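Local coordinates for protein phenylacetaldehyde dehydrogenase (Burkholderia cenocepacia, PDB 4O5H) that probably oxidises phenylacetaldehyde to phenylacetate with NAD+ as electron acceptor, at residues M33-A37 with D231-V237; S40-S44 with P63-D69; P398-T404 with P418-M423. All coordinates share one frame; numbering follows the deposited sequence.

Contact 1: residues M33-A37 with D231-V237; sequences MLIGA and DGVVNIV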
loop_
_atom_site.group_PDB
_atom_site.type_symbol
_atom_site.label_atom_id
_atom_site.label_comp_id
_atom_site.label_asym_id
_atom_site.label_seq_id
_atom_site.Cartn_x
_atom_site.Cartn_y
_atom_site.Cartn_z
ATOM N N MET A 33 -13.684 -17.460 22.091
ATOM C CA MET A 33 -13.537 -16.582 20.925
ATOM C C MET A 33 -14.906 -16.041 20.506
ATOM O O MET A 33 -15.916 -16.665 20.764
ATOM C CB MET A 33 -12.980 -17.360 19.735
ATOM C CG MET A 33 -11.615 -17.894 19.985
ATOM S SD MET A 33 -10.935 -18.760 18.590
ATOM C CE MET A 33 -11.778 -20.353 18.608
ATOM N N LEU A 34 -14.905 -14.947 19.762
ATOM C CA LEU A 34 -16.135 -14.403 19.186
ATOM C C LEU A 34 -16.151 -14.676 17.689
ATOM O O LEU A 34 -15.360 -14.075 16.934
ATOM C CB LEU A 34 -16.207 -12.900 19.454
ATOM C CG LEU A 34 -17.405 -12.173 18.827
ATOM C CD1 LEU A 34 -18.698 -12.758 19.339
ATOM C CD2 LEU A 34 -17.354 -10.696 19.132
ATOM N N ILE A 35 -16.977 -15.620 17.276
ATOM C CA ILE A 35 -17.016 -16.046 15.888
ATOM C C ILE A 35 -18.445 -15.927 15.381
ATOM O O ILE A 35 -19.323 -16.723 15.743
ATOM C CB ILE A 35 -16.480 -17.482 15.728
ATOM C CG1 ILE A 35 -15.032 -17.484 16.171
ATOM C CG2 ILE A 35 -16.600 -17.971 14.280
ATOM C CD1 ILE A 35 -14.355 -18.816 16.140
ATOM N N GLY A 36 -18.685 -14.903 14.579
ATOM C CA GLY A 36 -20.032 -14.611 14.134
ATOM C C GLY A 36 -20.938 -14.322 15.329
ATOM O O GLY A 36 -20.558 -13.575 16.230
ATOM N N ALA A 37 -22.111 -14.961 15.347
ATOM C CA ALA A 37 -23.081 -14.775 16.402
ATOM C C ALA A 37 -22.784 -15.564 17.687
ATOM O O ALA A 37 -23.514 -15.413 18.666
ATOM C CB ALA A 37 -24.455 -15.117 15.900
ATOM N N ASP A 231 -23.897 -9.043 14.443
ATOM C CA ASP A 231 -23.040 -10.208 14.512
ATOM C C ASP A 231 -22.171 -10.370 13.256
ATOM O O ASP A 231 -22.638 -10.169 12.123
ATOM C CB ASP A 231 -23.887 -11.478 14.694
ATOM C CG ASP A 231 -24.574 -11.521 16.047
ATOM O OD1 ASP A 231 -23.983 -11.134 17.086
ATOM O OD2 ASP A 231 -25.727 -11.921 16.064
ATOM N N GLY A 232 -20.908 -10.724 13.486
ATOM C CA GLY A 232 -19.976 -10.989 12.423
ATOM C C GLY A 232 -19.231 -9.748 11.926
ATOM O O GLY A 232 -18.311 -9.865 11.133
ATOM N N VAL A 233 -19.637 -8.563 12.381
ATOM C CA VAL A 233 -18.932 -7.350 12.022
ATOM C C VAL A 233 -17.529 -7.310 12.640
ATOM O O VAL A 233 -16.584 -6.877 11.989
ATOM C CB VAL A 233 -19.764 -6.083 12.381
ATOM C CG1 VAL A 233 -18.971 -4.820 12.138
ATOM C CG2 VAL A 233 -21.006 -6.080 11.498
ATOM N N VAL A 234 -17.429 -7.761 13.895
ATOM C CA VAL A 234 -16.162 -7.985 14.557
ATOM C C VAL A 234 -16.141 -9.429 15.051
ATOM O O VAL A 234 -17.061 -9.876 15.737
ATOM C CB VAL A 234 -15.907 -7.019 15.727
ATOM C CG1 VAL A 234 -14.535 -7.263 16.334
ATOM C CG2 VAL A 234 -15.989 -5.565 15.251
ATOM N N ASN A 235 -15.073 -10.129 14.689
ATOM C CA ASN A 235 -14.784 -11.494 15.122
ATOM C C ASN A 235 -13.394 -11.502 15.717
ATOM O O ASN A 235 -12.519 -10.751 15.270
ATOM C CB ASN A 235 -14.808 -12.426 13.924
ATOM C CG ASN A 235 -16.064 -12.270 13.097
ATOM O OD1 ASN A 235 -17.083 -12.886 13.408
ATOM N ND2 ASN A 235 -16.044 -11.350 12.137
ATOM N N ILE A 236 -13.208 -12.281 16.776
ATOM C CA ILE A 236 -11.961 -12.278 17.541
ATOM C C ILE A 236 -11.486 -13.690 17.776
ATOM O O ILE A 236 -12.153 -14.473 18.458
ATOM C CB ILE A 236 -12.104 -11.585 18.879
ATOM C CG1 ILE A 236 -12.648 -10.170 18.688
ATOM C CG2 ILE A 236 -10.740 -11.472 19.588
ATOM C CD1 ILE A 236 -12.980 -9.408 19.967
ATOM N N VAL A 237 -10.316 -14.011 17.232
ATOM C CA VAL A 237 -9.768 -15.363 17.293
ATOM C C VAL A 237 -8.458 -15.360 18.024
ATOM O O VAL A 237 -7.604 -14.531 17.718
ATOM C CB VAL A 237 -9.580 -15.990 15.889
ATOM C CG1 VAL A 237 -10.925 -16.249 15.239
ATOM C CG2 VAL A 237 -8.797 -15.110 14.948
HETATM O O HOH W 1 -19.736 -11.080 15.954
#
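M33 begins the antiparallel encounter by laying its thioether obliquely across V237, with SD 3.8 Å from V237 CA; an unbranched chain, bent near its end, can lie over the valine in this way. L34 carries the backbone pairing. Its N donates to I236 O at 3.1 Å, and its O accepts from I236 N at 2.8 Å, so L34 and I236 form a single antiparallel hydrogen-bonded pair. The L34 side chain leaves with CG anti to the backbone N (chi1 176°), which carries CD2 to 3.5 Å from V234 O. At G36 the backbone turns with a positive phi (60°), easy for glycine, and its N gives a fairly straight bond, 157° at the hydrogen, to N235 OD1, 2.8 Å away. N235 ND2 donates to V205 O and, from above the carbonyl plane, to G232 O, so the amide's rotation is fixed. G36 O also receives a bond from a water that accepts from G232 N and donates to V234 O. A37 rests its methyl on the D231 carboxylate, CB to OD2 3.4 Å. Strand 234-236 also pairs with strand 204-208, between helix 67-82, touched by N235 and V237, and helix 215-227, touched by L34, V234 and I236.

Contact 2: residues S40-S44 with P63-D69; sequences SDAAS and PEADERD
A43 and D69 make the direct hydrogen bond of this contact: A43 N donates to D69 OD1 at 2.8 Å, with 160° at the hydrogen, meeting the carboxylate on its syn side. One water donates to both D41 O and D69 OD1, a second accepts from S44 N and donates to D69 OD2, and a third joins S44 OG to E64 O; S44 OG is bonded to R46 N as well. Among charged groups, R68 holds D66 side-on: D66 OD2, near the guanidinium plane, accepts from R68 NE and, at 2.8 Å, from R68 NH2, while the bond from NE to D66 OD1 is weak. The bend at chi3 (-77°) folds the guanidinium back to this position, and the A43 methyl sits over the centre of one face, A43 CB 3.8 Å from R68 CZ. S44 CB approaches obliquely, 3.6 Å from R68 NH2. The A42 methyl faces P63 CB at 4.3 Å and lies against E64 O and D69 OD2, a close approach that suits a small side chain. D66 is the N-cap of helix 67-82 and forms a capping box with D69: D66 OD1 accepts from R68 N, and D69 OD2 accepts from D66 N at 2.9 Å through its anti lone pair.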
loop_
_atom_site.group_PDB
_atom_site.type_symbol
_atom_site.label_atom_id
_atom_site.label_comp_id
_atom_site.label_asym_id
_atom_site.label_seq_id
_atom_site.Cartn_x
_atom_site.Cartn_y
_atom_site.Cartn_z
ATOM N N SER A 40 -17.315 -19.045 21.169
ATOM C CA SER A 40 -16.953 -20.408 20.795
ATOM C C SER A 40 -15.594 -20.837 21.306
ATOM O O SER A 40 -14.667 -20.053 21.361
ATOM C CB SER A 40 -16.881 -20.496 19.284
ATOM O OG SER A 40 -18.172 -20.347 18.723
ATOM N N ASP A 41 -15.471 -22.110 21.641
ATOM C CA ASP A 41 -14.169 -22.699 21.829
ATOM C C ASP A 41 -13.571 -23.021 20.478
ATOM O O ASP A 41 -14.240 -22.952 19.458
ATOM C CB ASP A 41 -14.315 -23.968 22.600
ATOM C CG ASP A 41 -15.042 -23.748 23.886
ATOM O OD1 ASP A 41 -14.647 -22.860 24.624
ATOM O OD2 ASP A 41 -16.021 -24.482 24.149
ATOM N N ALA A 42 -12.310 -23.415 20.470
ATOM C CA ALA A 42 -11.693 -23.933 19.260
ATOM C C ALA A 42 -12.329 -25.280 18.923
ATOM O O ALA A 42 -12.694 -26.028 19.827
ATOM C CB ALA A 42 -10.204 -24.082 19.474
ATOM N N ALA A 43 -12.396 -25.619 17.627
ATOM C CA ALA A 43 -12.904 -26.912 17.203
ATOM C C ALA A 43 -12.177 -28.035 17.934
ATOM O O ALA A 43 -12.782 -29.055 18.242
ATOM C CB ALA A 43 -12.776 -27.080 15.678
ATOM N N SER A 44 -10.875 -27.864 18.160
ATOM C CA SER A 44 -10.073 -28.919 18.768
ATOM C C SER A 44 -10.306 -29.031 20.288
ATOM O O SER A 44 -9.841 -29.959 20.909
ATOM C CB SER A 44 -8.584 -28.627 18.532
ATOM O OG SER A 44 -8.175 -27.483 19.272
ATOM N N PRO A 63 -8.976 -19.990 24.036
ATOM C CA PRO A 63 -8.857 -20.938 22.965
ATOM C C PRO A 63 -7.594 -20.784 22.139
ATOM O O PRO A 63 -7.147 -19.664 21.877
ATOM C CB PRO A 63 -10.093 -20.685 22.115
ATOM C CG PRO A 63 -11.088 -20.148 23.107
ATOM C CD PRO A 63 -10.227 -19.240 23.950
ATOM N N GLU A 64 -7.079 -21.931 21.696
ATOM C CA GLU A 64 -5.992 -22.001 20.740
ATOM C C GLU A 64 -6.546 -22.373 19.348
ATOM O O GLU A 64 -6.693 -23.549 19.013
ATOM C CB GLU A 64 -4.982 -23.044 21.197
ATOM C CG GLU A 64 -3.751 -23.051 20.312
ATOM C CD GLU A 64 -3.075 -24.389 20.200
ATOM O OE1 GLU A 64 -2.958 -25.155 21.167
ATOM O OE2 GLU A 64 -2.650 -24.664 19.103
ATOM N N ALA A 65 -6.835 -21.352 18.542
ATOM C CA ALA A 65 -7.499 -21.533 17.240
ATOM C C ALA A 65 -6.560 -22.117 16.221
ATOM O O ALA A 65 -5.386 -21.828 16.245
ATOM C CB ALA A 65 -8.003 -20.212 16.718
ATOM N N ASP A 66 -7.083 -22.973 15.359
ATOM C CA ASP A 66 -6.340 -23.400 14.172
ATOM C C ASP A 66 -7.003 -22.798 12.928
ATOM O O ASP A 66 -7.899 -21.934 13.033
ATOM C CB ASP A 66 -6.111 -24.938 14.142
ATOM C CG ASP A 66 -7.388 -25.755 13.863
ATOM O OD1 ASP A 66 -8.425 -25.225 13.461
ATOM O OD2 ASP A 66 -7.370 -26.981 14.056
ATOM N N GLU A 67 -6.561 -23.251 11.772
ATOM C CA GLU A 67 -7.037 -22.778 10.501
ATOM C C GLU A 67 -8.563 -22.921 10.342
ATOM O O GLU A 67 -9.222 -22.041 9.749
ATOM C CB GLU A 67 -6.287 -23.541 9.381
ATOM C CG GLU A 67 -6.493 -22.931 8.017
ATOM C CD GLU A 67 -5.447 -23.397 6.981
ATOM O OE1 GLU A 67 -5.169 -24.621 6.944
ATOM O OE2 GLU A 67 -4.928 -22.539 6.188
ATOM N N ARG A 68 -9.141 -23.981 10.898
ATOM C CA ARG A 68 -10.595 -24.212 10.799
ATOM C C ARG A 68 -11.346 -23.080 11.472
ATOM O O ARG A 68 -12.314 -22.559 10.940
ATOM C CB ARG A 68 -11.026 -25.512 11.509
ATOM C CG ARG A 68 -10.467 -26.789 10.938
ATOM C CD ARG A 68 -10.805 -27.994 11.837
ATOM N NE ARG A 68 -9.960 -28.051 13.026
ATOM C CZ ARG A 68 -10.021 -28.998 13.957
ATOM N NH1 ARG A 68 -10.914 -29.987 13.879
ATOM N NH2 ARG A 68 -9.186 -28.965 14.986
ATOM N N ASP A 69 -10.893 -22.705 12.660
ATOM C CA ASP A 69 -11.571 -21.652 13.413
ATOM C C ASP A 69 -11.422 -20.301 12.696
ATOM O O ASP A 69 -12.363 -19.498 12.629
ATOM C CB ASP A 69 -11.039 -21.570 14.859
ATOM C CG ASP A 69 -11.034 -22.931 15.547
ATOM O OD1 ASP A 69 -12.128 -23.538 15.715
ATOM O OD2 ASP A 69 -9.943 -23.416 15.879
HETATM O O HOH W 2 -14.638 -22.415 16.458
HETATM O O HOH W 3 -9.207 -25.994 16.500
HETATM O O HOH W 4 -6.671 -25.856 17.775
#

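Contact 3: residues P398-T404 with P418-M423; sequences PTVLVDT and PVLVAM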
loop_
_atom_site.group_PDB
_atom_site.type_symbol
_atom_site.label_atom_id
_atom_site.label_comp_id
_atom_site.label_asym_id
_atom_site.label_seq_id
_atom_site.Cartn_x
_atom_site.Cartn_y
_atom_site.Cartn_z
ATOM N N PRO A 398 16.430 -1.363 33.640
ATOM C CA PRO A 398 16.655 -0.326 32.661
ATOM C C PRO A 398 18.147 -0.219 32.459
ATOM O O PRO A 398 18.888 -0.086 33.423
ATOM C CB PRO A 398 16.112 0.936 33.320
ATOM C CG PRO A 398 15.131 0.449 34.309
ATOM C CD PRO A 398 15.660 -0.867 34.790
ATOM N N THR A 399 18.570 -0.266 31.204
ATOM C CA THR A 399 19.953 -0.409 30.857
ATOM C C THR A 399 20.408 0.665 29.873
ATOM O O THR A 399 19.734 0.935 28.861
ATOM C CB THR A 399 20.166 -1.813 30.273
ATOM O OG1 THR A 399 19.847 -2.761 31.281
ATOM C CG2 THR A 399 21.580 -2.027 29.869
ATOM N N VAL A 400 21.528 1.314 30.189
ATOM C CA VAL A 400 22.119 2.318 29.305
ATOM C C VAL A 400 23.529 1.886 28.946
ATOM O O VAL A 400 24.368 1.680 29.833
ATOM C CB VAL A 400 22.199 3.689 29.988
ATOM C CG1 VAL A 400 22.852 4.731 29.068
ATOM C CG2 VAL A 400 20.796 4.148 30.373
ATOM N N LEU A 401 23.771 1.706 27.652
ATOM C CA LEU A 401 25.049 1.284 27.136
ATOM C C LEU A 401 25.755 2.432 26.453
ATOM O O LEU A 401 25.163 3.145 25.637
ATOM C CB LEU A 401 24.870 0.134 26.147
ATOM C CG LEU A 401 24.197 -1.147 26.674
ATOM C CD1 LEU A 401 24.029 -2.178 25.584
ATOM C CD2 LEU A 401 25.025 -1.706 27.814
ATOM N N VAL A 402 27.041 2.591 26.794
ATOM C CA VAL A 402 27.924 3.567 26.162
ATOM C C VAL A 402 29.161 2.868 25.597
ATOM O O VAL A 402 29.340 1.677 25.771
ATOM C CB VAL A 402 28.345 4.684 27.130
ATOM C CG1 VAL A 402 27.119 5.424 27.623
ATOM C CG2 VAL A 402 29.159 4.141 28.296
ATOM N N ASP A 403 29.989 3.628 24.894
ATOM C CA ASP A 403 31.157 3.101 24.191
ATOM C C ASP A 403 30.707 2.158 23.111
ATOM O O ASP A 403 31.397 1.193 22.768
ATOM C CB ASP A 403 32.149 2.384 25.118
ATOM C CG ASP A 403 32.736 3.292 26.200
ATOM O OD1 ASP A 403 32.761 4.512 26.024
ATOM O OD2 ASP A 403 33.191 2.741 27.214
ATOM N N THR A 404 29.540 2.432 22.563
ATOM C CA THR A 404 29.021 1.627 21.456
ATOM C C THR A 404 29.458 2.212 20.128
ATOM O O THR A 404 29.857 3.359 20.059
ATOM C CB THR A 404 27.502 1.588 21.469
ATOM O OG1 THR A 404 26.996 2.929 21.527
ATOM C CG2 THR A 404 26.990 0.802 22.663
ATOM N N PRO A 418 14.160 -2.362 27.508
ATOM C CA PRO A 418 14.568 -1.092 28.083
ATOM C C PRO A 418 16.083 -0.939 28.016
ATOM O O PRO A 418 16.757 -0.838 29.050
ATOM C CB PRO A 418 14.060 -1.186 29.525
ATOM C CG PRO A 418 14.160 -2.639 29.850
ATOM C CD PRO A 418 13.899 -3.373 28.543
ATOM N N VAL A 419 16.588 -0.861 26.794
ATOM C CA VAL A 419 18.000 -0.802 26.544
ATOM C C VAL A 419 18.285 0.347 25.580
ATOM O O VAL A 419 17.874 0.316 24.426
ATOM C CB VAL A 419 18.503 -2.117 25.924
ATOM C CG1 VAL A 419 20.000 -2.088 25.724
ATOM C CG2 VAL A 419 18.097 -3.319 26.787
ATOM N N LEU A 420 19.068 1.298 26.064
ATOM C CA LEU A 420 19.517 2.452 25.289
ATOM C C LEU A 420 20.982 2.290 24.875
ATOM O O LEU A 420 21.775 1.771 25.643
ATOM C CB LEU A 420 19.414 3.710 26.149
ATOM C CG LEU A 420 19.777 5.055 25.497
ATOM C CD1 LEU A 420 18.875 5.382 24.337
ATOM C CD2 LEU A 420 19.703 6.175 26.514
ATOM N N VAL A 421 21.308 2.715 23.653
ATOM C CA VAL A 421 22.700 2.911 23.266
ATOM C C VAL A 421 22.869 4.415 23.060
ATOM O O VAL A 421 21.988 5.051 22.489
ATOM C CB VAL A 421 23.113 2.098 22.029
ATOM C CG1 VAL A 421 22.964 0.613 22.309
ATOM C CG2 VAL A 421 22.304 2.485 20.777
ATOM N N ALA A 422 23.974 4.981 23.563
ATOM C CA ALA A 422 24.150 6.421 23.491
ATOM C C ALA A 422 25.559 6.786 23.040
ATOM O O ALA A 422 26.547 6.299 23.622
ATOM C CB ALA A 422 23.886 7.035 24.851
ATOM N N MET A 423 25.634 7.687 22.064
ATOM C CA MET A 423 26.905 8.104 21.431
ATOM C C MET A 423 26.936 9.600 21.154
ATOM O O MET A 423 25.893 10.210 20.945
ATOM C CB MET A 423 27.077 7.353 20.103
ATOM C CG MET A 423 27.361 5.852 20.263
ATOM S SD MET A 423 26.743 4.844 18.878
ATOM C CE MET A 423 25.015 4.795 19.282
HETATM O O HOH W 5 29.194 6.066 23.783
#
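T399, L401, P418, L420 and A422 bring together the flat groups of this contact, the peptide units of two parallel strands joined through their N-H and C=O groups. T399 N meets P418 O at 2.9 Å and A422 N meets L401 O at 3.0 Å, both nearly along the C=O axis. Between them, the donors L420 N to T399 O and L401 N to L420 O stand tilted from the carbonyl planes, by 17° and 24°. V400 and L420 lie on one face of the sheet, and T399, V419, L401 and V421 on the other. Beta-branched valine and threonine suit the extended backbone, and the leucines reach out to the helices. On the T399 and L401 side, L401 CD1 crosses V419, 4.0 Å from V419 CG1; on the other, V400 CG1 is 4.3 Å from L420 CD2. Past the strand end, D403 turns the chain with a positive phi, and a water bridges D403 N to A422 O. T404 then folds back over V421 and M423. Its chi1 of 52° turns OG1 toward the thioether, 3.3 Å from M423 SD, where it is buried without a polar partner. Within this beta-alpha-beta unit, strands 399-402 and 419-425 are flanked by strands 381-384 and 320-326. Helices 298-310 and 330-343 pack on the V400 and L420 face, and helix 362-378 on the T399, L401 and V419 face.

Contacts 1 and 2 are neighbours, their centres 13 Å apart, and contact 2 is nested inside the chain loop that contact 1 closes. M33 joins them: its O lies 2.8 Å from S40 N, a probable hydrogen bond, and M33 SD packs 3.8 Å from A65 CB. Both lie on the side of what is probably the NAD-binding domain: contact 1 ties strand 33-35 to its sheet, and contact 2 the loop 40-44 to the start of helix 67-82. Contact 3 lies on the opposite side of the chain's centre, 44 Å from contact 1 between centres and about 27 Å at the nearest atoms, in the sheet expected to belong to the catalytic domain. The sodium ion, held by V51, D119 and D212, is about 13 Å from the P63 side chain.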